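Long-range contacts in Lys-gingipain W83 (Porphyromonas gingivalis, PDB 3KM5), which cleaves proteins after lysine as a secreted cysteine protease and possible virulence factor, the chain here being its K2 cleaved adhesin domain, of a type haemolytic in vitro: residues 64-69 against 159-164; 92-97 against 112-117. All coordinates share one frame; numbering follows the deposited sequence. Where two conformers were deposited one is given.

Contact 1. Residues 64-69 against 159-164; sequences NPDNYL and RHYNCS. With CA (calcium ion), chain C.
R159 runs alongside Y68 and reaches D66 at its end, so that one long side chain joins two residues of the neighbouring strand. The setting is an antiparallel pair in the five-stranded sheet of a beta jelly roll, the N-to-C directions of strands 66-69 and 159-161 being 171° apart. Extended from CG to NE, with chi1 at -175°, the arginine keeps its methylenes over the Y68 ring: R159 CG stands 4.0 Å from the ring centroid, almost on the normal, in a CH-pi contact. Its guanidinium is nearly parallel to the phenol, with the Y68 hydroxyl oxygen over one face and the Y161 ring over the other. This sandwich leaves the edge for the carboxylate, gripped side-on. R159 NE gives D66 OD1 a nearly straight bond of 2.7 Å on the syn side, while R159 NH2 donates to D66 OD2, which it meets from above the carboxylate plane at 3.1 Å. Both oxygens lie close to the guanidinium plane, an arrangement that should restrict rotation of the arginine end.

The other face of the sheet carries N67 and H160, whose backbones form the hydrogen-bonded pair. Here P65 CG sits over the imidazole of H160, 3.8 Å from its centroid, and the H160 ND1 edge is hydrogen-bonded to S55. That serine also binds N67 ND2, leaving N67 OD1 to coordinate a calcium ion together with D25, D27, D29 and Q31. Beyond the strands water takes over: one molecule bridges P65 O and C163 O, and another accepts from N162 N. At the far end a third water donates to N64 OD1, 3.0 Å away, and is also hydrogen-bonded, at 2.6 Å, to S164 OG, which has a further bond with L63 O.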
loop_
_atom_site.group_PDB
_atom_site.type_symbol
_atom_site.label_atom_id
_atom_site.label_comp_id
_atom_site.label_asym_id
_atom_site.label_seq_id
_atom_site.Cartn_x
_atom_site.Cartn_y
_atom_site.Cartn_z
ATOM N N ASN A 64 6.922 3.013 -13.310
ATOM C CA ASN A 64 6.432 4.362 -13.093
ATOM C C ASN A 64 4.955 4.278 -12.653
ATOM O O ASN A 64 4.021 4.527 -13.435
ATOM C CB ASN A 64 6.555 5.198 -14.371
ATOM C CG ASN A 64 7.969 5.675 -14.627
ATOM O OD1 ASN A 64 8.870 4.879 -14.928
ATOM N ND2 ASN A 64 8.170 6.996 -14.517
ATOM N N PRO A 65 4.742 3.837 -11.403
ATOM C CA PRO A 65 3.365 3.554 -11.022
ATOM C C PRO A 65 2.444 4.755 -10.858
ATOM O O PRO A 65 2.875 5.870 -10.563
ATOM C CB PRO A 65 3.529 2.886 -9.646
ATOM C CG PRO A 65 4.826 3.441 -9.125
ATOM C CD PRO A 65 5.677 3.453 -10.335
ATOM N N ASP A 66 1.170 4.500 -11.063
ATOM C CA ASP A 66 0.079 5.349 -10.592
ATOM C C ASP A 66 -1.081 4.419 -10.253
ATOM O O ASP A 66 -2.017 4.230 -11.041
ATOM C CB ASP A 66 -0.282 6.438 -11.609
ATOM C CG ASP A 66 -1.291 7.446 -11.049
ATOM O OD1 ASP A 66 -1.648 7.326 -9.870
ATOM O OD2 ASP A 66 -1.810 8.308 -11.801
ATOM N N ASN A 67 -0.938 3.784 -9.096
ATOM C CA ASN A 67 -1.779 2.678 -8.706
ATOM C C ASN A 67 -2.648 3.073 -7.522
ATOM O O ASN A 67 -2.146 3.540 -6.490
ATOM C CB ASN A 67 -0.934 1.459 -8.281
ATOM C CG ASN A 67 0.013 0.975 -9.344
ATOM O OD1 ASN A 67 -0.262 1.098 -10.529
ATOM N ND2 ASN A 67 1.095 0.329 -8.913
ATOM N N TYR A 68 -3.969 2.914 -7.660
ATOM C CA TYR A 68 -4.923 3.200 -6.576
ATOM C C TYR A 68 -5.454 1.932 -5.921
ATOM O O TYR A 68 -5.881 1.001 -6.593
ATOM C CB TYR A 68 -6.133 3.988 -7.125
ATOM C CG TYR A 68 -5.902 5.390 -7.664
ATOM C CD1 TYR A 68 -6.466 6.504 -7.027
ATOM C CD2 TYR A 68 -5.247 5.573 -8.833
ATOM C CE1 TYR A 68 -6.325 7.770 -7.537
ATOM C CE2 TYR A 68 -5.094 6.863 -9.358
ATOM C CZ TYR A 68 -5.641 7.930 -8.701
ATOM O OH TYR A 68 -5.472 9.198 -9.265
ATOM N N LEU A 69 -5.478 1.982 -4.619
ATOM C CA LEU A 69 -6.096 0.958 -3.777
ATOM C C LEU A 69 -7.255 1.640 -3.045
ATOM O O LEU A 69 -7.019 2.545 -2.240
ATOM C CB LEU A 69 -5.073 0.408 -2.792
ATOM C CG LEU A 69 -5.604 -0.562 -1.728
ATOM C CD1 LEU A 69 -6.030 -1.826 -2.388
ATOM C CD2 LEU A 69 -4.522 -0.859 -0.760
ATOM N N ARG A 159 -2.587 5.730 -2.971
ATOM C CA ARG A 159 -2.139 5.938 -4.340
ATOM C C ARG A 159 -0.627 5.924 -4.349
ATOM O O ARG A 159 -0.006 6.796 -3.757
ATOM C CB ARG A 159 -2.677 7.257 -4.887
ATOM C CG ARG A 159 -2.349 7.484 -6.358
ATOM C CD ARG A 159 -2.771 8.876 -6.731
ATOM N NE ARG A 159 -2.447 9.241 -8.102
ATOM C CZ ARG A 159 -2.598 10.456 -8.622
ATOM N NH1 ARG A 159 -3.061 11.463 -7.872
ATOM N NH2 ARG A 159 -2.276 10.660 -9.886
ATOM N N HIS A 160 -0.031 4.927 -4.990
ATOM C CA HIS A 160 1.414 4.844 -5.160
ATOM C C HIS A 160 1.715 5.498 -6.499
ATOM O O HIS A 160 1.296 5.006 -7.561
ATOM C CB HIS A 160 1.852 3.356 -5.128
ATOM C CG HIS A 160 3.323 3.105 -5.283
ATOM N ND1 HIS A 160 3.797 1.913 -5.787
ATOM C CD2 HIS A 160 4.422 3.843 -4.949
ATOM C CE1 HIS A 160 5.115 1.898 -5.706
ATOM N NE2 HIS A 160 5.519 3.064 -5.226
ATOM N N TYR A 161 2.425 6.618 -6.468
ATOM C CA TYR A 161 2.607 7.405 -7.671
ATOM C C TYR A 161 3.735 8.377 -7.497
ATOM O O TYR A 161 4.285 8.499 -6.419
ATOM C CB TYR A 161 1.304 8.130 -8.037
ATOM C CG TYR A 161 1.035 9.463 -7.373
ATOM C CD1 TYR A 161 0.822 10.589 -8.149
ATOM C CD2 TYR A 161 0.968 9.601 -5.994
ATOM C CE1 TYR A 161 0.593 11.803 -7.581
ATOM C CE2 TYR A 161 0.713 10.804 -5.433
ATOM C CZ TYR A 161 0.533 11.914 -6.223
ATOM O OH TYR A 161 0.267 13.168 -5.674
ATOM N N ASN A 162 4.078 9.072 -8.583
ATOM C CA ASN A 162 5.085 10.144 -8.510
ATOM C C ASN A 162 6.446 9.631 -8.036
ATOM O O ASN A 162 7.141 10.316 -7.283
ATOM C CB ASN A 162 4.605 11.323 -7.630
ATOM C CG ASN A 162 3.877 12.381 -8.396
ATOM O OD1 ASN A 162 3.453 12.182 -9.546
ATOM N ND2 ASN A 162 3.719 13.539 -7.762
ATOM N N CYS A 163 6.838 8.439 -8.502
ATOM C CA CYS A 163 8.125 7.825 -8.153
ATOM C C CYS A 163 8.437 6.754 -9.200
ATOM O O CYS A 163 7.568 6.312 -9.939
ATOM C CB CYS A 163 8.144 7.223 -6.740
ATOM S SG CYS A 163 6.957 5.889 -6.473
ATOM N N SER A 164 9.698 6.368 -9.266
ATOM C CA SER A 164 10.127 5.347 -10.226
ATOM C C SER A 164 11.402 4.652 -9.761
ATOM O O SER A 164 12.314 5.305 -9.231
ATOM C CB SER A 164 10.352 5.973 -11.610
ATOM O OG SER A 164 10.829 5.015 -12.553
HETATM CA CA CA C . 0.486 0.337 -12.707
HETATM O O HOH W 1 11.469 3.460 -14.543
HETATM O O HOH W 2 11.234 7.203 -15.002
HETATM O O HOH W 3 5.218 7.173 -11.070
HETATM O O HOH W 4 2.734 9.022 -11.395
HETATM O O HOH W 5 2.813 0.475 -11.969
#

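Contact 2. Residues 92-97 against 112-117; sequences GDHYAV and VFEETP
The imidazole of H94 leans over the backbone of 114-116 and fills the space between the side chains of E114 and T116, meeting both with its edge. H94 NE2 donates to E114 OE2 at 2.8 Å; the oxygen lies close to the ring plane, but the donor stands above the carboxylate, whose plane is turned 52° from the ring. The other ring nitrogen, ND1, shares a hydrogen bond of 2.8 Å with T116 OG1, so the ring is tied at two corners, which should hold its rotation, with E115 O beneath one face. Y161 is a second partner of E114. Next to this the small A96 leaves room for the base of E114, and their CB atoms come within 3.6 Å.

These residues belong to a beta hairpin of strands 95-100 and 109-115, the latter outermost in its sheet of the jelly roll, and a classic bulge interrupts their pairing. V112 and F113 both face V97, whose carbonyl oxygen accepts from V112 N at 2.9 Å and from F113 N at a longer 3.3 Å.

The face bearing Y95, V97, F113 and E115 has larger bumps. F113 turns the edge of its ring to both neighbours, CD2 resting 4.0 Å from V97 CG2 and CE2 coming near the Y95 hydroxyl. With chi1 at 76°, the tyrosine ring lies alongside E115, pointing the same way, and Y95 OH donates to the anti lone pair of E115 OE2 at 2.7 Å. R145 forms a salt bridge with that same oxygen. Where the chain leaves strand 113-115, P117 presses its CD against D93 O at 3.4 Å and brings CG to the edge of the Y95 ring, while T116 CG2 rests against the CA of G92.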
loop_
_atom_site.group_PDB
_atom_site.type_symbol
_atom_site.label_atom_id
_atom_site.label_comp_id
_atom_site.label_asym_id
_atom_site.label_seq_id
_atom_site.Cartn_x
_atom_site.Cartn_y
_atom_site.Cartn_z
ATOM N N GLY A 92 12.210 5.691 -1.320
ATOM C CA GLY A 92 11.330 6.762 -1.743
ATOM C C GLY A 92 10.138 6.437 -2.585
ATOM O O GLY A 92 9.851 7.125 -3.549
ATOM N N ASP A 93 9.369 5.459 -2.125
ATOM C CA ASP A 93 8.165 5.040 -2.812
ATOM C C ASP A 93 6.979 5.911 -2.380
ATOM O O ASP A 93 6.179 5.593 -1.516
ATOM C CB ASP A 93 7.990 3.559 -2.610
ATOM C CG ASP A 93 8.710 2.770 -3.666
ATOM O OD1 ASP A 93 8.242 2.742 -4.809
ATOM O OD2 ASP A 93 9.764 2.183 -3.339
ATOM N N HIS A 94 6.932 7.084 -2.996
ATOM C CA HIS A 94 5.969 8.128 -2.734
ATOM C C HIS A 94 4.533 7.612 -2.811
ATOM O O HIS A 94 4.173 6.879 -3.764
ATOM C CB HIS A 94 6.195 9.291 -3.745
ATOM C CG HIS A 94 5.339 10.487 -3.478
ATOM N ND1 HIS A 94 5.745 11.514 -2.658
ATOM C CD2 HIS A 94 4.091 10.809 -3.887
ATOM C CE1 HIS A 94 4.788 12.415 -2.572
ATOM N NE2 HIS A 94 3.766 12.012 -3.310
ATOM N N TYR A 95 3.720 8.038 -1.850
ATOM C CA TYR A 95 2.308 7.679 -1.882
ATOM C C TYR A 95 1.445 8.754 -1.260
ATOM O O TYR A 95 1.909 9.583 -0.478
ATOM C CB TYR A 95 2.092 6.307 -1.221
ATOM C CG TYR A 95 2.173 6.407 0.272
ATOM C CD1 TYR A 95 1.007 6.510 1.029
ATOM C CD2 TYR A 95 3.386 6.462 0.931
ATOM C CE1 TYR A 95 1.058 6.699 2.388
ATOM C CE2 TYR A 95 3.441 6.628 2.320
ATOM C CZ TYR A 95 2.244 6.722 3.055
ATOM O OH TYR A 95 2.218 6.930 4.446
ATOM N N ALA A 96 0.182 8.736 -1.637
ATOM C CA ALA A 96 -0.841 9.585 -1.064
ATOM C C ALA A 96 -1.953 8.764 -0.435
ATOM O O ALA A 96 -2.270 7.725 -0.910
ATOM C CB ALA A 96 -1.440 10.515 -2.139
ATOM N N VAL A 97 -2.602 9.331 0.579
ATOM C CA VAL A 97 -3.896 8.873 1.076
ATOM C C VAL A 97 -4.885 9.920 0.520
ATOM O O VAL A 97 -4.650 11.154 0.617
ATOM C CB VAL A 97 -3.957 8.841 2.620
ATOM C CG1 VAL A 97 -5.321 8.446 3.147
ATOM C CG2 VAL A 97 -2.882 7.897 3.177
ATOM N N VAL A 112 -5.449 13.946 0.881
ATOM C CA VAL A 112 -5.509 14.457 2.229
ATOM C C VAL A 112 -4.175 14.301 2.977
ATOM O O VAL A 112 -4.008 14.911 4.032
ATOM C CB VAL A 112 -6.645 13.784 3.062
ATOM C CG1 VAL A 112 -7.989 14.071 2.430
ATOM C CG2 VAL A 112 -6.478 12.311 3.249
ATOM N N PHE A 113 -3.264 13.462 2.483
ATOM C CA PHE A 113 -1.934 13.265 3.072
ATOM C C PHE A 113 -1.043 12.674 2.001
ATOM O O PHE A 113 -1.502 11.814 1.276
ATOM C CB PHE A 113 -1.974 12.298 4.272
ATOM C CG PHE A 113 -0.600 11.849 4.713
ATOM C CD1 PHE A 113 0.294 12.771 5.222
ATOM C CD2 PHE A 113 -0.174 10.536 4.513
ATOM C CE1 PHE A 113 1.608 12.386 5.546
ATOM C CE2 PHE A 113 1.101 10.144 4.889
ATOM C CZ PHE A 113 1.980 11.062 5.399
ATOM N N GLU A 114 0.212 13.099 1.894
ATOM C CA GLU A 114 1.147 12.346 1.056
ATOM C C GLU A 114 2.569 12.591 1.525
ATOM O O GLU A 114 2.836 13.591 2.198
ATOM C CB GLU A 114 0.952 12.592 -0.449
ATOM C CG GLU A 114 1.221 13.965 -0.917
ATOM C CD GLU A 114 0.955 14.182 -2.429
ATOM O OE1 GLU A 114 0.431 15.255 -2.760
ATOM O OE2 GLU A 114 1.298 13.322 -3.280
ATOM N N GLU A 115 3.460 11.653 1.215
ATOM C CA GLU A 115 4.826 11.705 1.654
ATOM C C GLU A 115 5.711 10.814 0.806
ATOM O O GLU A 115 5.250 9.999 0.022
ATOM C CB GLU A 115 4.971 11.321 3.126
ATOM C CG GLU A 115 4.734 9.858 3.358
ATOM C CD GLU A 115 4.955 9.423 4.802
ATOM O OE1 GLU A 115 5.716 10.096 5.525
ATOM O OE2 GLU A 115 4.313 8.455 5.240
ATOM N N THR A 116 7.011 11.071 0.930
ATOM C CA THR A 116 8.015 10.256 0.329
ATOM C C THR A 116 8.770 9.609 1.487
ATOM O O THR A 116 9.453 10.307 2.246
ATOM C CB THR A 116 8.999 11.104 -0.490
ATOM O OG1 THR A 116 8.288 11.878 -1.449
ATOM C CG2 THR A 116 9.958 10.226 -1.253
ATOM N N PRO A 117 8.607 8.289 1.684
ATOM C CA PRO A 117 9.293 7.603 2.771
ATOM C C PRO A 117 10.788 7.806 2.796
ATOM O O PRO A 117 11.427 7.908 1.745
ATOM C CB PRO A 117 8.949 6.132 2.506
ATOM C CG PRO A 117 7.617 6.207 1.836
ATOM C CD PRO A 117 7.711 7.387 0.944
#

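In the fold
Both contacts belong to one five-stranded sheet, in which strands 155-161 and 95-100 are neighbours; contact 1 pairs inner strands, whereas contact 2 joins the outermost strand 109-115. Their centres are about 10 Å apart, and each is partly buried: N64, N162 and T116 are exposed, but P65, D93 and P117 are buried although they lie in loops. The chemistry changes with position: contact 1 combines a salt bridge, water bridges and a calcium ligand, while contact 2 has a bulge, histidine bonds and apolar packing toward the other sheet. Side chains couple the two directly. Y161 OH lies 2.6 Å from E114 OE2, and H160 NE2 2.8 Å from D93 OD1, both probable hydrogen bonds.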